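Local coordinates for protein arylsulfatase (Pseudoalteromonas sp. MB47, PDB 7AJ0) that probably removes sulfate groups from the algal polysaccharide fucoidan in an exo-acting manner, as a calcium-binding hexameric member of the sulfatase family, at residues 418-423 with 493-498; 429-434 with 438-443. All blocks are in the same frame, centred on the assembly; numbering follows the deposited sequence.

Interaction 1: residues 418-423 with 493-498; sequences RQVVYM and TKFMKA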
ATOM      1  N   ARG A 418       4.254  39.131  -6.941  1.00 23.08           N
ATOM      2  CA  ARG A 418       4.583  37.853  -7.556  1.00 22.95           C
ATOM      3  C   ARG A 418       3.298  37.117  -7.901  1.00 22.96           C
ATOM      4  O   ARG A 418       2.420  36.950  -7.047  1.00 22.82           O
ATOM      5  CB  ARG A 418       5.447  36.999  -6.627  1.00 22.59           C
ATOM      6  CG  ARG A 418       5.696  35.587  -7.137  1.00 22.48           C
ATOM      7  CD  ARG A 418       6.704  34.842  -6.271  1.00 22.21           C
ATOM      8  NE  ARG A 418       8.067  35.335  -6.458  1.00 22.33           N
ATOM      9  CZ  ARG A 418       8.857  34.990  -7.470  1.00 22.53           C
ATOM     10  NH1 ARG A 418      10.080  35.489  -7.555  1.00 27.03           N
ATOM     11  NH2 ARG A 418       8.423  34.150  -8.400  1.00 22.62           N
ATOM     12  N   GLN A 419       3.195  36.673  -9.151  1.00 23.16           N
ATOM     13  CA  GLN A 419       2.005  35.989  -9.628  1.00 23.25           C
ATOM     14  C   GLN A 419       2.120  34.476  -9.537  1.00 23.02           C
ATOM     15  O   GLN A 419       1.105  33.797  -9.343  1.00 22.99           O
ATOM     16  CB  GLN A 419       1.728  36.393 -11.079  1.00 23.69           C
ATOM     17  CG  GLN A 419       0.351  36.022 -11.578  1.00 23.90           C
ATOM     18  CD  GLN A 419       0.063  36.588 -12.955  1.00 26.65           C
ATOM     19  OE1 GLN A 419      -1.035  37.078 -13.217  1.00 27.38           O
ATOM     20  NE2 GLN A 419       1.050  36.522 -13.843  1.00 24.55           N
ATOM     21  N   VAL A 420       3.327  33.931  -9.669  1.00 22.91           N
ATOM     22  CA  VAL A 420       3.525  32.489  -9.717  1.00 22.78           C
ATOM     23  C   VAL A 420       4.833  32.137  -9.024  1.00 22.54           C
ATOM     24  O   VAL A 420       5.809  32.893  -9.072  1.00 22.60           O
ATOM     25  CB  VAL A 420       3.536  31.959 -11.172  1.00 23.11           C
ATOM     26  CG1 VAL A 420       3.767  30.456 -11.188  1.00 23.02           C
ATOM     27  CG2 VAL A 420       2.242  32.313 -11.891  1.00 23.40           C
ATOM     28  N   VAL A 421       4.843  30.981  -8.368  1.00 22.33           N
ATOM     29  CA  VAL A 421       6.055  30.383  -7.823  1.00 22.17           C
ATOM     30  C   VAL A 421       6.346  29.131  -8.637  1.00 22.32           C
ATOM     31  O   VAL A 421       5.466  28.279  -8.807  1.00 22.35           O
ATOM     32  CB  VAL A 421       5.908  30.045  -6.330  1.00 21.86           C
ATOM     33  CG1 VAL A 421       7.141  29.306  -5.827  1.00 21.75           C
ATOM     34  CG2 VAL A 421       5.682  31.312  -5.523  1.00 21.77           C
ATOM     35  N   TYR A 422       7.567  29.031  -9.152  1.00 22.47           N
ATOM     36  CA  TYR A 422       7.992  27.884  -9.943  1.00 22.69           C
ATOM     37  C   TYR A 422       8.906  27.006  -9.103  1.00 22.54           C
ATOM     38  O   TYR A 422       9.863  27.495  -8.494  1.00 26.72           O
ATOM     39  CB  TYR A 422       8.703  28.337 -11.217  1.00 23.07           C
ATOM     40  CG  TYR A 422       7.808  29.143 -12.122  1.00 23.28           C
ATOM     41  CD1 TYR A 422       6.906  28.519 -12.971  1.00 23.50           C
ATOM     42  CD2 TYR A 422       7.854  30.529 -12.118  1.00 23.32           C
ATOM     43  CE1 TYR A 422       6.079  29.251 -13.792  1.00 23.74           C
ATOM     44  CE2 TYR A 422       7.036  31.270 -12.939  1.00 23.57           C
ATOM     45  CZ  TYR A 422       6.149  30.628 -13.774  1.00 23.78           C
ATOM     46  OH  TYR A 422       5.325  31.361 -14.595  1.00 28.71           O
ATOM     47  N   MET A 423       8.613  25.713  -9.082  1.00 22.57           N
ATOM     48  CA  MET A 423       9.268  24.760  -8.198  1.00 22.46           C
ATOM     49  C   MET A 423      10.076  23.778  -9.026  1.00 22.81           C
ATOM     50  O   MET A 423       9.563  23.197  -9.987  1.00 23.07           O
ATOM     51  CB  MET A 423       8.220  24.047  -7.346  1.00 22.26           C
ATOM     52  CG  MET A 423       7.090  24.989  -6.945  1.00 22.07           C
ATOM     53  SD  MET A 423       6.303  24.608  -5.384  1.00 69.43           S
ATOM     54  CE  MET A 423       5.258  26.048  -5.207  1.00 36.70           C
ATOM     55  N   THR A 493      -0.925  25.795 -17.545  1.00 25.39           N
ATOM     56  CA  THR A 493      -0.023  25.266 -18.562  1.00 30.24           C
ATOM     57  C   THR A 493       0.662  26.393 -19.324  1.00 25.91           C
ATOM     58  O   THR A 493       1.840  26.281 -19.679  1.00 26.00           O
ATOM     59  CB  THR A 493      -0.787  24.349 -19.515  1.00 26.21           C
ATOM     60  OG1 THR A 493      -1.235  23.191 -18.799  1.00 26.07           O
ATOM     61  CG2 THR A 493       0.095  23.911 -20.672  1.00 26.66           C
ATOM     62  N   LYS A 494      -0.059  27.487 -19.583  1.00 26.05           N
ATOM     63  CA  LYS A 494       0.575  28.650 -20.192  1.00 26.25           C
ATOM     64  C   LYS A 494       1.735  29.147 -19.337  1.00 25.83           C
ATOM     65  O   LYS A 494       2.799  29.498 -19.861  1.00 26.02           O
ATOM     66  CB  LYS A 494      -0.444  29.768 -20.398  1.00 26.44           C
ATOM     67  CG  LYS A 494      -1.282  29.640 -21.658  1.00 27.06           C
ATOM     68  CD  LYS A 494      -2.149  30.878 -21.853  1.00 35.18           C
ATOM     69  CE  LYS A 494      -3.100  30.725 -23.030  1.00 33.44           C
ATOM     70  NZ  LYS A 494      -4.283  29.889 -22.684  1.00 36.87           N
ATOM     71  N   PHE A 495       1.548  29.178 -18.015  1.00 25.32           N
ATOM     72  CA  PHE A 495       2.618  29.632 -17.131  1.00 25.18           C
ATOM     73  C   PHE A 495       3.816  28.687 -17.191  1.00 24.92           C
ATOM     74  O   PHE A 495       4.967  29.135 -17.211  1.00 24.93           O
ATOM     75  CB  PHE A 495       2.106  29.753 -15.695  1.00 24.45           C
ATOM     76  CG  PHE A 495       1.311  31.006 -15.425  1.00 24.46           C
ATOM     77  CD1 PHE A 495       1.703  32.230 -15.941  1.00 24.69           C
ATOM     78  CD2 PHE A 495       0.172  30.955 -14.637  1.00 24.30           C
ATOM     79  CE1 PHE A 495       0.971  33.373 -15.684  1.00 24.76           C
ATOM     80  CE2 PHE A 495      -0.563  32.095 -14.375  1.00 24.37           C
ATOM     81  CZ  PHE A 495      -0.162  33.307 -14.899  1.00 24.60           C
ATOM     82  N   MET A 496       3.566  27.374 -17.212  1.00 24.94           N
ATOM     83  CA  MET A 496       4.669  26.426 -17.334  1.00 25.00           C
ATOM     84  C   MET A 496       5.432  26.648 -18.633  1.00 25.52           C
ATOM     85  O   MET A 496       6.663  26.778 -18.632  1.00 25.56           O
ATOM     86  CB  MET A 496       4.152  24.988 -17.272  1.00 25.05           C
ATOM     87  CG  MET A 496       5.139  23.972 -17.843  1.00 25.35           C
ATOM     88  SD  MET A 496       4.591  22.261 -17.714  1.00 39.12           S
ATOM     89  CE  MET A 496       3.172  22.262 -18.807  1.00 37.62           C
ATOM     90  N   LYS A 497       4.714  26.672 -19.758  1.00 25.98           N
ATOM     91  CA  LYS A 497       5.367  26.797 -21.057  1.00 26.56           C
ATOM     92  C   LYS A 497       6.217  28.059 -21.122  1.00 26.60           C
ATOM     93  O   LYS A 497       7.377  28.019 -21.546  1.00 26.87           O
ATOM     94  CB  LYS A 497       4.316  26.802 -22.168  1.00 27.05           C
ATOM     95  CG  LYS A 497       3.475  25.536 -22.242  1.00 27.13           C
ATOM     96  CD  LYS A 497       4.249  24.382 -22.856  1.00 38.28           C
ATOM     97  CE  LYS A 497       3.370  23.146 -23.020  1.00 45.84           C
ATOM     98  NZ  LYS A 497       2.188  23.402 -23.894  1.00 35.24           N
ATOM     99  N   ALA A 498       5.654  29.193 -20.700  1.00 26.39           N
ATOM    100  CA  ALA A 498       6.400  30.444 -20.743  1.00 26.47           C
ATOM    101  C   ALA A 498       7.637  30.374 -19.856  1.00 26.15           C
ATOM    102  O   ALA A 498       8.717  30.840 -20.241  1.00 26.43           O
ATOM    103  CB  ALA A 498       5.500  31.606 -20.322  1.00 26.30           C
TER

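Interaction 2: residues 429-434 with 438-443; sequences FTALRW and KIHFKV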
ATOM      1  N   PHE A 429      11.717  20.378 -13.528  1.00 24.74           N
ATOM      2  CA  PHE A 429      10.582  21.238 -13.213  1.00 24.84           C
ATOM      3  C   PHE A 429       9.407  20.362 -12.794  1.00 24.23           C
ATOM      4  O   PHE A 429       8.936  19.533 -13.578  1.00 26.10           O
ATOM      5  CB  PHE A 429      10.210  22.099 -14.416  1.00 24.62           C
ATOM      6  CG  PHE A 429       8.984  22.937 -14.202  1.00 24.32           C
ATOM      7  CD1 PHE A 429       9.053  24.116 -13.481  1.00 28.22           C
ATOM      8  CD2 PHE A 429       7.762  22.547 -14.720  1.00 31.30           C
ATOM      9  CE1 PHE A 429       7.930  24.889 -13.282  1.00 23.77           C
ATOM     10  CE2 PHE A 429       6.634  23.318 -14.524  1.00 34.37           C
ATOM     11  CZ  PHE A 429       6.719  24.490 -13.805  1.00 23.91           C
ATOM     12  N   THR A 430       8.930  20.547 -11.563  1.00 23.79           N
ATOM     13  CA  THR A 430       7.943  19.644 -10.991  1.00 23.70           C
ATOM     14  C   THR A 430       6.592  20.285 -10.725  1.00 23.46           C
ATOM     15  O   THR A 430       5.570  19.612 -10.872  1.00 23.59           O
ATOM     16  CB  THR A 430       8.467  19.050  -9.675  1.00 23.48           C
ATOM     17  OG1 THR A 430       8.693  20.100  -8.725  1.00 23.08           O
ATOM     18  CG2 THR A 430       9.771  18.297  -9.907  1.00 23.78           C
ATOM     19  N   ALA A 431       6.547  21.557 -10.344  1.00 23.18           N
ATOM     20  CA  ALA A 431       5.277  22.147  -9.953  1.00 22.99           C
ATOM     21  C   ALA A 431       5.374  23.662  -9.982  1.00 22.84           C
ATOM     22  O   ALA A 431       6.463  24.236 -10.036  1.00 22.82           O
ATOM     23  CB  ALA A 431       4.853  21.671  -8.556  1.00 22.72           C
ATOM     24  N   LEU A 432       4.204  24.297  -9.957  1.00 22.80           N
ATOM     25  CA  LEU A 432       4.088  25.737  -9.788  1.00 22.67           C
ATOM     26  C   LEU A 432       2.892  26.015  -8.892  1.00 22.50           C
ATOM     27  O   LEU A 432       2.013  25.166  -8.715  1.00 22.56           O
ATOM     28  CB  LEU A 432       3.936  26.462 -11.130  1.00 22.99           C
ATOM     29  CG  LEU A 432       2.699  26.159 -11.974  1.00 23.28           C
ATOM     30  CD1 LEU A 432       1.495  26.988 -11.553  1.00 23.22           C
ATOM     31  CD2 LEU A 432       3.012  26.382 -13.452  1.00 23.69           C
ATOM     32  N   ARG A 433       2.872  27.214  -8.313  1.00 22.34           N
ATOM     33  CA  ARG A 433       1.717  27.696  -7.575  1.00 22.27           C
ATOM     34  C   ARG A 433       1.234  28.998  -8.197  1.00 22.44           C
ATOM     35  O   ARG A 433       2.035  29.893  -8.484  1.00 22.45           O
ATOM     36  CB  ARG A 433       2.009  27.928  -6.092  1.00 23.29           C
ATOM     37  CG  ARG A 433       0.792  28.502  -5.373  1.00 26.24           C
ATOM     38  CD  ARG A 433       0.971  28.636  -3.878  1.00 21.74           C
ATOM     39  NE  ARG A 433      -0.133  29.403  -3.304  1.00 24.85           N
ATOM     40  CZ  ARG A 433      -0.289  29.647  -2.009  1.00 21.73           C
ATOM     41  NH1 ARG A 433       0.586  29.178  -1.135  1.00 21.52           N
ATOM     42  NH2 ARG A 433      -1.325  30.360  -1.589  1.00 32.13           N
ATOM     43  N   TRP A 434      -0.079  29.104  -8.372  1.00 22.62           N
ATOM     44  CA  TRP A 434      -0.713  30.285  -8.950  1.00 22.86           C
ATOM     45  C   TRP A 434      -1.996  30.529  -8.174  1.00 22.90           C
ATOM     46  O   TRP A 434      -2.838  29.631  -8.065  1.00 22.99           O
ATOM     47  CB  TRP A 434      -0.982  30.079 -10.438  1.00 23.22           C
ATOM     48  CG  TRP A 434      -1.879  31.103 -11.036  1.00 23.55           C
ATOM     49  CD1 TRP A 434      -1.760  32.456 -10.936  1.00 23.60           C
ATOM     50  CD2 TRP A 434      -3.033  30.858 -11.846  1.00 23.92           C
ATOM     51  NE1 TRP A 434      -2.776  33.070 -11.624  1.00 23.99           N
ATOM     52  CE2 TRP A 434      -3.570  32.112 -12.194  1.00 24.19           C
ATOM     53  CE3 TRP A 434      -3.665  29.700 -12.307  1.00 24.11           C
ATOM     54  CZ2 TRP A 434      -4.710  32.241 -12.982  1.00 24.64           C
ATOM     55  CZ3 TRP A 434      -4.796  29.831 -13.089  1.00 24.54           C
ATOM     56  CH2 TRP A 434      -5.307  31.092 -13.419  1.00 24.80           C
ATOM     57  N   LYS A 438      -2.034  24.681  -6.339  1.00 22.62           N
ATOM     58  CA  LYS A 438      -0.751  24.004  -6.486  1.00 22.50           C
ATOM     59  C   LYS A 438      -0.894  22.947  -7.573  1.00 22.80           C
ATOM     60  O   LYS A 438      -1.682  22.008  -7.425  1.00 22.99           O
ATOM     61  CB  LYS A 438      -0.331  23.379  -5.156  1.00 22.28           C
ATOM     62  CG  LYS A 438       0.918  22.519  -5.207  1.00 24.39           C
ATOM     63  CD  LYS A 438       2.175  23.353  -5.325  1.00 22.05           C
ATOM     64  CE  LYS A 438       3.414  22.490  -5.152  1.00 22.02           C
ATOM     65  NZ  LYS A 438       3.491  21.852  -3.805  1.00 23.39           N
ATOM     66  N   ILE A 439      -0.142  23.101  -8.660  1.00 22.91           N
ATOM     67  CA  ILE A 439      -0.217  22.206  -9.811  1.00 23.26           C
ATOM     68  C   ILE A 439       1.096  21.442  -9.908  1.00 23.25           C
ATOM     69  O   ILE A 439       2.170  22.051 -10.003  1.00 23.12           O
ATOM     70  CB  ILE A 439      -0.499  22.976 -11.109  1.00 23.53           C
ATOM     71  CG1 ILE A 439      -1.753  23.839 -10.967  1.00 23.58           C
ATOM     72  CG2 ILE A 439      -0.664  22.014 -12.277  1.00 23.96           C
ATOM     73  CD1 ILE A 439      -1.463  25.269 -10.576  1.00 24.63           C
ATOM     74  N   HIS A 440       1.012  20.115  -9.889  1.00 23.43           N
ATOM     75  CA  HIS A 440       2.183  19.253  -9.971  1.00 23.50           C
ATOM     76  C   HIS A 440       2.257  18.607 -11.349  1.00 23.96           C
ATOM     77  O   HIS A 440       1.287  17.991 -11.805  1.00 24.26           O
ATOM     78  CB  HIS A 440       2.149  18.154  -8.905  1.00 23.45           C
ATOM     79  CG  HIS A 440       2.167  18.663  -7.499  1.00 23.06           C
ATOM     80  ND1 HIS A 440       3.286  18.601  -6.699  1.00 22.86           N
ATOM     81  CD2 HIS A 440       1.195  19.228  -6.745  1.00 22.90           C
ATOM     82  CE1 HIS A 440       3.006  19.110  -5.514  1.00 22.57           C
ATOM     83  NE2 HIS A 440       1.744  19.500  -5.516  1.00 22.60           N
ATOM     84  N   PHE A 441       3.409  18.739 -11.999  1.00 24.07           N
ATOM     85  CA  PHE A 441       3.688  18.020 -13.234  1.00 24.56           C
ATOM     86  C   PHE A 441       4.588  16.816 -13.009  1.00 24.73           C
ATOM     87  O   PHE A 441       4.596  15.903 -13.840  1.00 25.20           O
ATOM     88  CB  PHE A 441       4.319  18.971 -14.253  1.00 24.70           C
ATOM     89  CG  PHE A 441       3.494  20.201 -14.511  1.00 24.59           C
ATOM     90  CD1 PHE A 441       2.484  20.190 -15.456  1.00 24.94           C
ATOM     91  CD2 PHE A 441       3.717  21.363 -13.791  1.00 25.74           C
ATOM     92  CE1 PHE A 441       1.718  21.319 -15.685  1.00 26.53           C
ATOM     93  CE2 PHE A 441       2.953  22.494 -14.016  1.00 24.15           C
ATOM     94  CZ  PHE A 441       1.953  22.471 -14.964  1.00 24.50           C
ATOM     95  N   LYS A 442       5.328  16.793 -11.904  1.00 24.41           N
ATOM     96  CA  LYS A 442       6.070  15.623 -11.452  1.00 24.56           C
ATOM     97  C   LYS A 442       5.913  15.542  -9.942  1.00 24.18           C
ATOM     98  O   LYS A 442       5.925  16.567  -9.255  1.00 23.77           O
ATOM     99  CB  LYS A 442       7.543  15.697 -11.854  1.00 24.72           C
ATOM    100  CG  LYS A 442       7.766  15.533 -13.356  1.00 25.32           C
ATOM    101  CD  LYS A 442       9.234  15.657 -13.736  1.00 30.24           C
ATOM    102  CE  LYS A 442       9.435  15.440 -15.231  1.00 26.05           C
ATOM    103  NZ  LYS A 442      10.870  15.546 -15.617  1.00 45.30           N
ATOM    104  N   VAL A 443       5.761  14.322  -9.430  1.00 24.35           N
ATOM    105  CA  VAL A 443       5.344  14.091  -8.053  1.00 24.09           C
ATOM    106  C   VAL A 443       6.372  13.216  -7.351  1.00 24.20           C
ATOM    107  O   VAL A 443       6.779  12.177  -7.883  1.00 24.63           O
ATOM    108  CB  VAL A 443       3.948  13.440  -7.999  1.00 24.28           C
ATOM    109  CG1 VAL A 443       3.685  12.827  -6.632  1.00 24.18           C
ATOM    110  CG2 VAL A 443       2.884  14.467  -8.347  1.00 24.11           C
TER

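Interaction 1: residues 418-423 with 493-498
V420 sets one methyl, CG2, squarely over the face of the F495 ring: the carbon stands 3.7 Å from the ring centroid and only 10° off the normal, a CH-pi contact. Its CG2 lies anti to the carbonyl carbon (CG1 takes the place anti to the backbone N, chi1 179°), and that rotation aims it at the helix. Q419 reaches the far end of the same ring, its NE2 3.6 Å from F495 CZ, with amide and ring planes 55° apart. That amide is held by the N-terminal segment, OE1 taking the backbone N-H of D16 and NE2 bonding to N15. Y422 crosses the F495 side chain at about a right angle, bringing its OH to 3.8 Å from F495 CB; its ring also stacks with H499, one turn further along the helix. W434 meets F495 edge-to-face from the next strand. Behind this layer, R418 folds back along its own segment and gives NH2 to V420 O (3.0 Å), the acceptor lying in the guanidinium plane, while NH1 forms a salt bridge with D379. This is helix-on-sheet packing: helix 489-505 lies against the face of the four-stranded antiparallel sheet that carries V420 and Y422.

Interaction 2: residues 429-434 with 438-443
F429 and F441 bring their rings together in a strongly slid arrangement, planes 30° apart and centroids 5.7 Å from each other, so there is little overlap and the touch is made by F429 CE2 against F441 CD2. The edge of the F441 ring receives L432 CD2 at 3.9 Å and also lies near T430 O. On the other side of the sheet, A431 CB sits over one face of the H440 imidazole, 4.3 Å from its centroid. The same methyl meets K438 CE, which a bend at chi2 (74°) helps bring back toward it; beyond, K438 NZ makes salt bridges with E350 and E476, and H440 NE2 is bonded to E476 as well. L432 and I439 lie side by side on the F441 face, their CD1 atoms 3.6 Å apart. The backbones are joined by the reciprocal pair L432 N to I439 O and I439 N to L432 O, both 3.0 Å, the latter nearly straight at 171°. Further along, the regular pattern gives way: T430 O accepts two N-H groups, from F441 at 2.6 Å with the donor tilted out of the carbonyl plane, and from K442 on an in-plane lone pair. This double grip holds the chain where strand 437-440 ends and strand 442-446 begins. Helix 489-505 packs over the aromatic side, M496 touching both F429 and F441, whereas T430 OG1 bonds to T348. Opposite M423 of the preceding strand, T430 and A431 share one position as a classic beta bulge. The whole is an antiparallel beta hairpin, strands 428-434 and 437-440, at the middle of the four-stranded C-terminal sheet.

How the interactions relate
Following the chain, strand 420-425 comes first, then strand 428-434, which turns straight back through the short loop after W434 into 437-440; interaction 2 closes this small hairpin loop. The chain next runs through strands 442-446, 456-460 and 466-469 before helix 489-505 returns to 418-423, and interaction 1 closes that much longer loop, with the whole of interaction 2 contained in it. Their centres are about 9 Å apart, and both contacts reach the same sheet: strands 420-425 and 428-434 are neighbours, probably hydrogen-bonded through M423 N to A431 O and V421 O to R433 N. With those bonds between them, interaction 1 ties strand 420-425 to helix 489-505 and interaction 2 ties strand 428-434 to 437-440.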